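Local coordinates for uncharacterized protein (Helicobacter pylori, PDB 4O5J) that probably mediates adhesion of the bacterium to host cells by binding sialic acid-bearing sugars through its extracellular, largely helical domain, at residues A[243-248]-A[305-310]. Residues are numbered along the deposited sequence; the frame is centred on the assembly and turned at random.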
loop_
_atom_site.group_PDB
_atom_site.type_symbol
_atom_site.label_atom_id
_atom_site.label_comp_id
_atom_site.label_asym_id
_atom_site.label_seq_id
_atom_site.Cartn_x
_atom_site.Cartn_y
_atom_site.Cartn_z
ATOM N N PHE A 243 -10.051 6.566 9.282
ATOM C CA PHE A 243 -10.922 5.551 8.739
ATOM C C PHE A 243 -10.865 5.507 7.204
ATOM O O PHE A 243 -10.613 4.432 6.610
ATOM C CB PHE A 243 -12.340 5.732 9.189
ATOM C CG PHE A 243 -13.297 4.675 8.602
ATOM C CD1 PHE A 243 -13.373 3.398 9.146
ATOM C CD2 PHE A 243 -14.064 4.960 7.457
ATOM C CE1 PHE A 243 -14.224 2.441 8.575
ATOM C CE2 PHE A 243 -14.888 4.050 6.910
ATOM C CZ PHE A 243 -14.985 2.778 7.469
ATOM N N ASN A 244 -11.107 6.634 6.549
ATOM C CA ASN A 244 -11.131 6.672 5.117
ATOM C C ASN A 244 -9.815 6.208 4.502
ATOM O O ASN A 244 -9.816 5.432 3.542
ATOM C CB ASN A 244 -11.465 8.071 4.629
ATOM C CG ASN A 244 -12.847 8.516 5.079
ATOM O OD1 ASN A 244 -13.730 7.671 5.315
ATOM N ND2 ASN A 244 -13.036 9.803 5.255
ATOM N N ASN A 245 -8.696 6.711 5.021
ATOM C CA ASN A 245 -7.418 6.381 4.445
ATOM C C ASN A 245 -7.141 4.848 4.577
ATOM O O ASN A 245 -6.681 4.220 3.641
ATOM C CB ASN A 245 -6.305 7.164 5.105
ATOM C CG ASN A 245 -6.204 8.582 4.547
ATOM O OD1 ASN A 245 -7.104 9.061 3.856
ATOM N ND2 ASN A 245 -5.090 9.249 4.850
ATOM N N ILE A 246 -7.387 4.276 5.745
ATOM C CA ILE A 246 -7.174 2.864 5.957
ATOM C C ILE A 246 -8.084 2.073 5.005
ATOM O O ILE A 246 -7.628 1.145 4.362
ATOM C CB ILE A 246 -7.457 2.428 7.416
ATOM C CG1 ILE A 246 -6.416 3.014 8.358
ATOM C CG2 ILE A 246 -7.469 0.897 7.509
ATOM C CD1 ILE A 246 -6.645 2.677 9.865
ATOM N N LYS A 247 -9.331 2.486 4.849
ATOM C CA LYS A 247 -10.261 1.814 3.951
ATOM C C LYS A 247 -9.756 1.842 2.522
ATOM O O LYS A 247 -9.860 0.851 1.793
ATOM C CB LYS A 247 -11.669 2.433 4.061
ATOM C CG LYS A 247 -12.699 1.663 3.240
ATOM C CD LYS A 247 -14.109 2.200 3.539
ATOM C CE LYS A 247 -15.211 1.446 2.827
ATOM N NZ LYS A 247 -15.085 1.617 1.387
ATOM N N ALA A 248 -9.163 2.964 2.113
ATOM C CA ALA A 248 -8.703 3.079 0.720
ATOM C C ALA A 248 -7.494 2.179 0.439
ATOM O O ALA A 248 -7.247 1.790 -0.707
ATOM C CB ALA A 248 -8.376 4.555 0.388
ATOM N N PHE A 305 1.920 3.962 1.741
ATOM C CA PHE A 305 2.689 4.779 2.652
ATOM C C PHE A 305 2.084 6.196 2.727
ATOM O O PHE A 305 1.845 6.730 3.830
ATOM C CB PHE A 305 4.176 4.827 2.309
ATOM C CG PHE A 305 4.905 5.850 3.169
ATOM C CD1 PHE A 305 5.142 5.603 4.521
ATOM C CD2 PHE A 305 5.240 7.084 2.673
ATOM C CE1 PHE A 305 5.766 6.538 5.339
ATOM C CE2 PHE A 305 5.890 8.038 3.488
ATOM C CZ PHE A 305 6.143 7.776 4.826
ATOM N N ASN A 306 1.793 6.783 1.572
ATOM C CA ASN A 306 1.196 8.123 1.517
ATOM C C ASN A 306 -0.115 8.181 2.243
ATOM O O ASN A 306 -0.429 9.203 2.890
ATOM C CB ASN A 306 1.060 8.607 0.060
ATOM C CG ASN A 306 2.421 8.959 -0.557
ATOM O OD1 ASN A 306 3.420 9.090 0.166
ATOM N ND2 ASN A 306 2.469 9.142 -1.905
ATOM N N LEU A 307 -0.919 7.101 2.160
ATOM C CA LEU A 307 -2.208 7.087 2.849
ATOM C C LEU A 307 -1.996 7.070 4.371
ATOM O O LEU A 307 -2.772 7.668 5.103
ATOM C CB LEU A 307 -3.071 5.875 2.412
ATOM C CG LEU A 307 -3.733 6.079 1.009
ATOM C CD1 LEU A 307 -4.212 4.751 0.396
ATOM C CD2 LEU A 307 -4.846 7.098 1.141
ATOM N N PHE A 308 -0.957 6.404 4.851
ATOM C CA PHE A 308 -0.658 6.391 6.276
ATOM C C PHE A 308 -0.142 7.792 6.680
ATOM O O PHE A 308 -0.485 8.303 7.728
ATOM C CB PHE A 308 0.444 5.418 6.608
ATOM C CG PHE A 308 -0.047 4.014 6.887
ATOM C CD1 PHE A 308 -0.761 3.753 8.064
ATOM C CD2 PHE A 308 0.195 2.983 5.999
ATOM C CE1 PHE A 308 -1.252 2.496 8.346
ATOM C CE2 PHE A 308 -0.252 1.702 6.301
ATOM C CZ PHE A 308 -0.988 1.453 7.472
ATOM N N ASN A 309 0.652 8.403 5.820
ATOM C CA ASN A 309 1.341 9.668 6.157
ATOM C C ASN A 309 0.343 10.841 6.081
ATOM O O ASN A 309 0.571 11.821 6.651
ATOM C CB ASN A 309 2.490 9.812 5.194
ATOM C CG ASN A 309 3.439 10.858 5.605
ATOM O OD1 ASN A 309 4.367 10.585 6.354
ATOM N ND2 ASN A 309 3.190 12.102 5.160
ATOM N N SER A 310 -0.822 10.667 5.444
ATOM C CA SER A 310 -1.844 11.666 5.272
ATOM C C SER A 310 -2.816 11.604 6.447
ATOM O O SER A 310 -3.781 12.364 6.484
ATOM C CB SER A 310 -2.697 11.351 4.032
ATOM O OG SER A 310 -2.024 11.603 2.960
#
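Asn245 reaches across from helix 241-268 and gives an amide N-H to the backbone carbonyl of Leu307, near the C-terminal end of helix 281-309. ND2 lies 2.8 Å from Leu307 O and sits in the carbonyl plane on a lone pair, yet the bond is bent, with an N-H...O angle of 136°. The acceptor also stands 29° out of the Asn245 amide plane, so distance rather than straightness is the stronger evidence for this bond. Leu307 belongs to the last turn of its helix, where carbonyls commonly lack an i+4 backbone donor, which is consistent with its O taking the Asn245 amide.

The same amide has an apolar neighbour. Leu307 slants across the Asn245 side chain and brings CD2 to 4.0 Å from Asn245 CG, while its other methyl, CD1, turns to Ala248 CB at 4.2 Å. With chi1 at -77°, Leu307 CG lies beside its own backbone N, anti to the carbonyl carbon, and the two methyls are directed at helix 241-268, where Met249 and Ile252 also touch Leu307. Ser310 approaches the nitrogen end of the amide, its CB coming to 3.3 Å from Asn245 ND2, whereas its OG is engaged within its own segment, donating to Asn306 O at 2.9 Å.

The two helices come close at this point, Asn245 CA and Leu307 CA being 5.5 Å apart, although the segments bury just 230 Å² between them. Ile246 and Phe308 both leave their backbones on the side turned from the partner, though the Phe308 ring swings back toward it; both side chains touch helix 82-101. The contact thus joins the start of one long helix to the end of the next in an antiparallel helical hairpin, with an asparagine-to-backbone hydrogen bond between the helices at the surface of the adhesin's helical domain.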